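Local coordinates for putative hydrolase (PDB 4X00), which is probably an alpha/beta-hydrolase-fold enzyme, a putative aryl esterase that would hydrolyse ester substrates, at residues S51-L54 / R58-H61; Y121-G126 / A211-S216; Q163-G168 / A196-Q201. All coordinates share one frame; numbering follows the deposited sequence.

Contact 1 (S51-L54 / R58-H61); sequences SKQL and RLQH. With EDO (1,2-ethanediol), chain F.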
loop_
_atom_site.group_PDB
_atom_site.type_symbol
_atom_site.label_atom_id
_atom_site.label_comp_id
_atom_site.label_asym_id
_atom_site.label_seq_id
_atom_site.Cartn_x
_atom_site.Cartn_y
_atom_site.Cartn_z
ATOM N N SER A 51 8.495 -8.718 -2.090
ATOM C CA SER A 51 9.610 -9.665 -2.099
ATOM C C SER A 51 10.948 -9.060 -2.551
ATOM O O SER A 51 12.006 -9.408 -2.025
ATOM C CB SER A 51 9.293 -10.865 -2.983
ATOM O OG SER A 51 9.252 -10.477 -4.333
ATOM N N LYS A 52 10.922 -8.159 -3.533
ATOM C CA LYS A 52 12.192 -7.616 -4.023
ATOM C C LYS A 52 12.802 -6.611 -3.061
ATOM O O LYS A 52 13.996 -6.281 -3.166
ATOM C CB LYS A 52 12.013 -6.978 -5.397
ATOM C CG LYS A 52 11.559 -7.982 -6.446
ATOM C CD LYS A 52 11.651 -7.392 -7.808
ATOM C CE LYS A 52 11.020 -8.302 -8.840
ATOM N NZ LYS A 52 11.055 -7.627 -10.152
ATOM N N GLN A 53 12.000 -6.099 -2.137
ATOM C CA GLN A 53 12.528 -5.254 -1.053
ATOM C C GLN A 53 13.073 -6.161 0.055
ATOM O O GLN A 53 14.207 -5.974 0.527
ATOM C CB GLN A 53 11.452 -4.308 -0.501
ATOM C CG GLN A 53 11.096 -3.165 -1.461
ATOM C CD GLN A 53 10.547 -3.631 -2.801
ATOM O OE1 GLN A 53 9.476 -4.256 -2.843
ATOM N NE2 GLN A 53 11.247 -3.320 -3.908
ATOM N N LEU A 54 12.287 -7.149 0.476
ATOM C CA LEU A 54 12.725 -8.005 1.582
ATOM C C LEU A 54 13.957 -8.837 1.270
ATOM O O LEU A 54 14.708 -9.190 2.176
ATOM C CB LEU A 54 11.602 -8.955 1.994
ATOM C CG LEU A 54 10.270 -8.279 2.255
ATOM C CD1 LEU A 54 9.196 -9.324 2.499
ATOM C CD2 LEU A 54 10.422 -7.318 3.448
ATOM N N ARG A 58 20.887 -5.012 0.749
ATOM C CA ARG A 58 21.139 -3.600 1.072
ATOM C C ARG A 58 20.061 -2.985 1.968
ATOM O O ARG A 58 20.244 -1.895 2.504
ATOM C CB ARG A 58 21.269 -2.772 -0.202
ATOM N N LEU A 59 18.941 -3.682 2.147
ATOM C CA LEU A 59 17.905 -3.219 3.059
ATOM C C LEU A 59 17.871 -4.003 4.367
ATOM O O LEU A 59 17.050 -3.703 5.228
ATOM C CB LEU A 59 16.536 -3.312 2.398
ATOM C CG LEU A 59 16.314 -2.406 1.179
ATOM C CD1 LEU A 59 14.920 -2.580 0.645
ATOM C CD2 LEU A 59 16.541 -0.935 1.570
ATOM N N GLN A 60 18.756 -4.978 4.532
ATOM C CA GLN A 60 18.729 -5.969 5.620
ATOM C C GLN A 60 19.098 -5.419 6.988
ATOM O O GLN A 60 18.942 -6.106 8.006
ATOM C CB GLN A 60 19.681 -7.134 5.308
ATOM C CG GLN A 60 19.250 -7.992 4.146
ATOM C CD GLN A 60 17.791 -8.395 4.229
ATOM O OE1 GLN A 60 17.365 -9.061 5.181
ATOM N NE2 GLN A 60 17.010 -7.975 3.241
ATOM N N HIS A 61 19.675 -4.216 7.024
ATOM C CA HIS A 61 20.013 -3.619 8.318
ATOM C C HIS A 61 18.830 -2.848 8.868
ATOM O O HIS A 61 18.895 -2.341 9.993
ATOM C CB HIS A 61 21.223 -2.702 8.209
ATOM C CG HIS A 61 21.017 -1.601 7.228
ATOM N ND1 HIS A 61 20.667 -1.831 5.909
ATOM C CD2 HIS A 61 21.049 -0.259 7.384
ATOM C CE1 HIS A 61 20.510 -0.675 5.295
ATOM N NE2 HIS A 61 20.748 0.294 6.164
HETATM C C1 EDO F . 6.505 -10.679 -6.235
HETATM O O1 EDO F . 7.866 -10.854 -6.645
HETATM C C2 EDO F . 5.939 -12.033 -5.826
HETATM O O2 EDO F . 6.487 -12.426 -4.558
#

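Contact 2 (Y121-G126 / A211-S216); sequences YLAAYG and AAKGLS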
loop_
_atom_site.group_PDB
_atom_site.type_symbol
_atom_site.label_atom_id
_atom_site.label_comp_id
_atom_site.label_asym_id
_atom_site.label_seq_id
_atom_site.Cartn_x
_atom_site.Cartn_y
_atom_site.Cartn_z
ATOM N N TYR A 121 -4.541 6.886 8.580
ATOM C CA TYR A 121 -3.747 6.817 9.793
ATOM C C TYR A 121 -3.284 8.211 10.230
ATOM O O TYR A 121 -3.428 8.581 11.408
ATOM C CB TYR A 121 -2.543 5.875 9.583
ATOM C CG TYR A 121 -1.587 5.893 10.741
ATOM C CD1 TYR A 121 -1.818 5.099 11.865
ATOM C CD2 TYR A 121 -0.494 6.752 10.751
ATOM C CE1 TYR A 121 -0.948 5.129 12.953
ATOM C CE2 TYR A 121 0.377 6.779 11.822
ATOM C CZ TYR A 121 0.140 5.991 12.936
ATOM O OH TYR A 121 1.028 6.046 14.000
ATOM N N LEU A 122 -2.753 8.988 9.285
ATOM C CA LEU A 122 -2.347 10.363 9.594
ATOM C C LEU A 122 -3.526 11.179 10.102
ATOM O O LEU A 122 -3.383 11.964 11.044
ATOM C CB LEU A 122 -1.758 11.019 8.354
ATOM C CG LEU A 122 -0.382 10.477 7.970
ATOM C CD1 LEU A 122 0.009 11.055 6.615
ATOM C CD2 LEU A 122 0.703 10.803 9.025
ATOM N N ALA A 123 -4.703 10.997 9.511
ATOM C CA ALA A 123 -5.858 11.802 9.935
ATOM C C ALA A 123 -6.256 11.483 11.371
ATOM O O ALA A 123 -6.582 12.381 12.164
ATOM C CB ALA A 123 -7.031 11.571 8.987
ATOM N N ALA A 124 -6.223 10.199 11.714
ATOM C CA ALA A 124 -6.715 9.774 13.026
ATOM C C ALA A 124 -5.669 9.900 14.138
ATOM O O ALA A 124 -6.015 10.200 15.293
ATOM C CB ALA A 124 -7.213 8.326 12.945
ATOM N N TYR A 125 -4.400 9.675 13.795
ATOM C CA TYR A 125 -3.357 9.521 14.808
ATOM C C TYR A 125 -2.280 10.592 14.718
ATOM O O TYR A 125 -1.490 10.733 15.641
ATOM C CB TYR A 125 -2.700 8.137 14.688
ATOM C CG TYR A 125 -3.633 6.999 15.043
ATOM C CD1 TYR A 125 -3.755 6.573 16.352
ATOM C CD2 TYR A 125 -4.377 6.349 14.070
ATOM C CE1 TYR A 125 -4.612 5.528 16.685
ATOM C CE2 TYR A 125 -5.231 5.310 14.398
ATOM C CZ TYR A 125 -5.342 4.905 15.706
ATOM O OH TYR A 125 -6.205 3.862 16.045
ATOM N N GLY A 126 -2.229 11.315 13.597
ATOM C CA GLY A 126 -1.137 12.235 13.338
ATOM C C GLY A 126 0.158 11.498 13.086
ATOM O O GLY A 126 0.170 10.280 12.954
ATOM N N ALA A 211 -7.685 12.212 3.017
ATOM C CA ALA A 211 -6.413 12.680 2.481
ATOM C C ALA A 211 -6.149 14.138 2.850
ATOM O O ALA A 211 -5.034 14.496 3.205
ATOM C CB ALA A 211 -6.387 12.498 0.988
ATOM N N ALA A 212 -7.154 14.998 2.741
ATOM C CA ALA A 212 -6.935 16.410 3.003
ATOM C C ALA A 212 -6.474 16.616 4.432
ATOM O O ALA A 212 -5.470 17.300 4.690
ATOM C CB ALA A 212 -8.188 17.185 2.730
ATOM N N LYS A 213 -7.174 15.991 5.371
ATOM C CA LYS A 213 -6.793 16.124 6.771
ATOM C C LYS A 213 -5.434 15.461 7.063
ATOM O O LYS A 213 -4.568 16.068 7.680
ATOM C CB LYS A 213 -7.886 15.534 7.663
ATOM C CG LYS A 213 -7.621 15.650 9.153
ATOM C CD LYS A 213 -8.741 15.036 9.981
ATOM C CE LYS A 213 -8.419 15.145 11.471
ATOM N NZ LYS A 213 -9.387 14.387 12.297
ATOM N N GLY A 214 -5.229 14.221 6.628
ATOM C CA GLY A 214 -4.008 13.532 7.008
ATOM C C GLY A 214 -2.765 14.127 6.365
ATOM O O GLY A 214 -1.734 14.281 7.016
ATOM N N LEU A 215 -2.843 14.410 5.064
ATOM C CA LEU A 215 -1.677 14.948 4.373
ATOM C C LEU A 215 -1.366 16.358 4.809
ATOM O O LEU A 215 -0.193 16.707 5.005
ATOM C CB LEU A 215 -1.888 14.924 2.851
ATOM C CG LEU A 215 -1.866 13.539 2.225
ATOM C CD1 LEU A 215 -2.260 13.626 0.751
ATOM C CD2 LEU A 215 -0.490 12.897 2.381
ATOM N N SER A 216 -2.386 17.197 4.949
ATOM C CA SER A 216 -2.090 18.610 5.130
ATOM C C SER A 216 -1.467 18.846 6.489
ATOM O O SER A 216 -0.677 19.771 6.635
ATOM C CB SER A 216 -3.335 19.467 4.954
ATOM O OG SER A 216 -4.183 19.324 6.064
HETATM O O HOH W 1 -1.313 14.388 9.813
#

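Contact 3 (Q163-G168 / A196-Q201); sequences QTHLDG and ASWDMQ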
loop_
_atom_site.group_PDB
_atom_site.type_symbol
_atom_site.label_atom_id
_atom_site.label_comp_id
_atom_site.label_asym_id
_atom_site.label_seq_id
_atom_site.Cartn_x
_atom_site.Cartn_y
_atom_site.Cartn_z
ATOM N N GLN A 163 -16.598 -16.690 -13.366
ATOM C CA GLN A 163 -15.608 -16.446 -14.402
ATOM C C GLN A 163 -15.375 -14.959 -14.613
ATOM O O GLN A 163 -14.221 -14.521 -14.754
ATOM C CB GLN A 163 -16.001 -17.087 -15.728
ATOM C CG GLN A 163 -14.921 -16.800 -16.777
ATOM C CD GLN A 163 -15.101 -17.559 -18.043
ATOM O OE1 GLN A 163 -15.927 -18.477 -18.133
ATOM N NE2 GLN A 163 -14.316 -17.186 -19.057
ATOM N N THR A 164 -16.438 -14.172 -14.630
ATOM C CA THR A 164 -16.298 -12.734 -14.867
ATOM C C THR A 164 -15.445 -12.111 -13.773
ATOM O O THR A 164 -14.575 -11.274 -14.043
ATOM C CB THR A 164 -17.662 -12.048 -14.888
ATOM O OG1 THR A 164 -18.472 -12.628 -15.913
ATOM C CG2 THR A 164 -17.559 -10.564 -15.139
ATOM N N HIS A 165 -15.702 -12.513 -12.526
ATOM C CA HIS A 165 -14.951 -11.991 -11.386
ATOM C C HIS A 165 -13.462 -12.315 -11.504
ATOM O O HIS A 165 -12.594 -11.451 -11.298
ATOM C CB HIS A 165 -15.526 -12.588 -10.106
ATOM C CG HIS A 165 -15.107 -11.867 -8.861
ATOM N ND1 HIS A 165 -15.999 -11.144 -8.089
ATOM C CD2 HIS A 165 -13.912 -11.800 -8.224
ATOM C CE1 HIS A 165 -15.359 -10.645 -7.039
ATOM N NE2 HIS A 165 -14.093 -11.032 -7.099
ATOM N N LEU A 166 -13.154 -13.572 -11.795
ATOM C CA LEU A 166 -11.749 -13.965 -11.929
ATOM C C LEU A 166 -11.095 -13.288 -13.148
ATOM O O LEU A 166 -9.956 -12.796 -13.053
ATOM C CB LEU A 166 -11.623 -15.485 -12.011
ATOM C CG LEU A 166 -12.143 -16.204 -10.757
ATOM C CD1 LEU A 166 -11.954 -17.718 -10.963
ATOM C CD2 LEU A 166 -11.406 -15.760 -9.469
ATOM N N ASP A 167 -11.789 -13.215 -14.278
ATOM C CA ASP A 167 -11.254 -12.526 -15.445
ATOM C C ASP A 167 -10.992 -11.053 -15.102
ATOM O O ASP A 167 -9.984 -10.472 -15.537
ATOM C CB ASP A 167 -12.228 -12.617 -16.626
ATOM C CG ASP A 167 -12.251 -13.985 -17.284
ATOM O OD1 ASP A 167 -11.374 -14.842 -17.030
ATOM O OD2 ASP A 167 -13.175 -14.194 -18.112
ATOM N N GLY A 168 -11.899 -10.429 -14.353
ATOM C CA GLY A 168 -11.720 -9.038 -13.948
ATOM C C GLY A 168 -10.481 -8.851 -13.069
ATOM O O GLY A 168 -9.713 -7.899 -13.239
ATOM N N ALA A 196 -8.332 -12.605 -2.105
ATOM C CA ALA A 196 -9.003 -11.426 -1.524
ATOM C C ALA A 196 -10.519 -11.632 -1.389
ATOM O O ALA A 196 -11.192 -12.204 -2.248
ATOM C CB ALA A 196 -8.710 -10.174 -2.362
ATOM N N SER A 197 -11.046 -11.114 -0.293
ATOM C CA SER A 197 -12.468 -11.210 0.019
ATOM C C SER A 197 -13.333 -10.462 -0.983
ATOM O O SER A 197 -13.093 -9.288 -1.258
ATOM C CB SER A 197 -12.713 -10.643 1.429
ATOM O OG SER A 197 -14.100 -10.342 1.605
ATOM N N TRP A 198 -14.380 -11.121 -1.486
ATOM C CA TRP A 198 -15.314 -10.464 -2.388
ATOM C C TRP A 198 -16.136 -9.405 -1.638
ATOM O O TRP A 198 -16.593 -8.419 -2.233
ATOM C CB TRP A 198 -16.247 -11.491 -3.031
ATOM C CG TRP A 198 -15.577 -12.380 -4.021
ATOM C CD1 TRP A 198 -14.244 -12.720 -4.087
ATOM C CD2 TRP A 198 -16.218 -13.057 -5.098
ATOM N NE1 TRP A 198 -14.029 -13.554 -5.157
ATOM C CE2 TRP A 198 -15.234 -13.804 -5.777
ATOM C CE3 TRP A 198 -17.546 -13.130 -5.530
ATOM C CZ2 TRP A 198 -15.531 -14.551 -6.918
ATOM C CZ3 TRP A 198 -17.836 -13.867 -6.658
ATOM C CH2 TRP A 198 -16.841 -14.570 -7.338
ATOM N N ASP A 199 -16.312 -9.588 -0.325
ATOM C CA ASP A 199 -17.017 -8.572 0.472
ATOM C C ASP A 199 -16.170 -7.312 0.546
ATOM O O ASP A 199 -16.662 -6.204 0.395
ATOM C CB ASP A 199 -17.305 -9.096 1.883
ATOM C CG ASP A 199 -18.152 -10.360 1.873
ATOM O OD1 ASP A 199 -19.230 -10.299 1.261
ATOM O OD2 ASP A 199 -17.730 -11.402 2.438
ATOM N N MET A 200 -14.878 -7.501 0.787
ATOM C CA MET A 200 -13.931 -6.401 0.810
ATOM C C MET A 200 -13.940 -5.698 -0.546
ATOM O O MET A 200 -14.037 -4.461 -0.605
ATOM C CB MET A 200 -12.541 -6.924 1.156
ATOM C CG MET A 200 -11.484 -5.829 1.154
ATOM S SD MET A 200 -10.798 -5.450 -0.490
ATOM C CE MET A 200 -10.122 -7.076 -0.936
ATOM N N GLN A 201 -13.883 -6.473 -1.641
ATOM C CA GLN A 201 -13.757 -5.835 -2.948
ATOM C C GLN A 201 -14.933 -4.923 -3.291
ATOM O O GLN A 201 -14.765 -3.852 -3.873
ATOM C CB GLN A 201 -13.633 -6.870 -4.061
ATOM C CG GLN A 201 -12.341 -7.645 -4.081
ATOM C CD GLN A 201 -12.400 -8.631 -5.214
ATOM O OE1 GLN A 201 -12.802 -9.764 -5.033
ATOM N NE2 GLN A 201 -12.106 -8.162 -6.429
#

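Contact 1 (S51-L54 / R58-H61)
A short helix-to-strand connection of the alpha/beta hydrolase fold is closed where L59 and Q60 fold back on Q53 and L54. Helix 51-54 ends here, and the chain turns before strand 63-67. The polar link is one hydrogen bond, seen in one of two conformers of Q60. Q60 NE2 donates to L54 O at 2.8 Å, with an N-H...O angle of 140°. The donor stands 49° out of the carbonyl plane. A bend in the Q60 chain at chi2 (-48°) brings the amide back toward the helix end. In this conformer NE2 also donates to D56 O, so it ties the last helical carbonyl and one in the turn. In van der Waals contact, the L59 methyl CD1 rests 3.5 Å from Q53 O and 4.0 Å from Q53 CB. The amide of Q53 leads away from L59, and its NE2 bonds to N270 OD1 and F262 O. L59 also touches N270 and S274 of helix 266-280. In one conformer, S51 OG shares a 2.7 Å hydrogen bond with O1 of a 1,2-ethanediol, probably from the crystallisation liquor. The chemistry implies a turn held in part by a side-chain amide, with a leucine methyl against the end of the short helix.

Contact 2 (Y121-G126 / A211-S216)
In L122, chi1 (-72°) sets CG beside the backbone N, and the extended chi2 completes a side chain that lies against G214. K213 takes a different course. Its CG is anti to the backbone N (chi1 -178°), and the fully extended chain runs alongside A123. Between these two side chains the helices meet backbone to backbone. The CA atoms of A123 and G214 are 3.9 Å apart, and A123 N lies 3.6 Å from G214 CA. G214 has no side chain, and its CA lies directly against A123 N and L122 CB, which permits the close approach. L122 CB touches G214 O at 3.5 Å, and L122 CD1 also packs on that carbonyl. On the other flank, the K213 methylenes pass the A123 methyl, with CD to CB 4.0 Å. K213 CE then reaches A123 O at 3.4 Å. A water donates to G214 O at 2.8 Å and, weakly, to L122 O, which also accepts from G126 N. The axes of segments 121-125 and 211-216 come within 7.2 Å and cross at 76°. L122 and L215 both touch Y135 of strand 132-136, so the pair is seated over the sheet. This is close helix-helix packing through glycine and alanine, here between the helix after the presumed nucleophile elbow and helix 211-216 of the alpha/beta hydrolase fold.

Contact 3 (Q163-G168 / A196-Q201)
H165 and W198 form a face-to-face aromatic stack between two helices, 162-174 and 198-204, which lie in the long helical excursion between strands 132-136 and 222-227 of the alpha/beta hydrolase fold. Such an insertion is commonly called the cap or lid in this family. The stacking is nearly parallel. The H165 ring and the six-membered ring of W198 have centroids 3.4 Å apart and planes only 5° from each other. The two side chains come from opposite directions and overlap along the indole. H165 CG lies 3.3 Å from W198 CZ2, beside the ring fusion on the six-membered ring, while H165 CE1 lies 3.2 Å from the fusion atom CD2 of W198. The first torsion of H165 turns the ring away from its own backbone N and out toward helix 198-204. H165 NE2 also sits over the indole, but it makes no hydrogen bond to W198 NE1.

The hydrogen bonding runs in the plane of the imidazole. H165 NE2 donates to Q201 OE1 at 2.7 Å, with an N-H...O angle of 149°. The acceptor lies close to the ring plane, and the Q201 amide stands almost upright to that ring. H165 ND1 is bonded to A159 O. Both ring nitrogens thus face carbonyl oxygens, consistent with a doubly protonated, charged imidazole. Together with the stack these bonds fix the rotation of this buried ring. Q201 NE2 has a weak bond to M157 O.

At the start of helix 198-204, S197 is the N-cap residue. Its OG accepts from D199 N in a weak bond and, almost straight at 170°, from M200 N at 3.1 Å.

How the contacts relate
From the N terminus, contact 1 comes first. It closes a three-residue turn between helix 51-54 and the approach to strand 63-67, and is complete before the others begin. Contact 2 opens in helix 113-125 and closes 85 residues later in helix 211-216, bringing together two helices beside strand 132-136. Contact 3 falls within that span. It joins helices 162-174 and 198-204 of the inserted helical region, shortly before the chain returns to helix 211-216. No contacts cross along the chain or touch in space. Their nearest atoms are about 16 to 19 Å apart, so they lie in three separate places of one alpha/beta hydrolase fold.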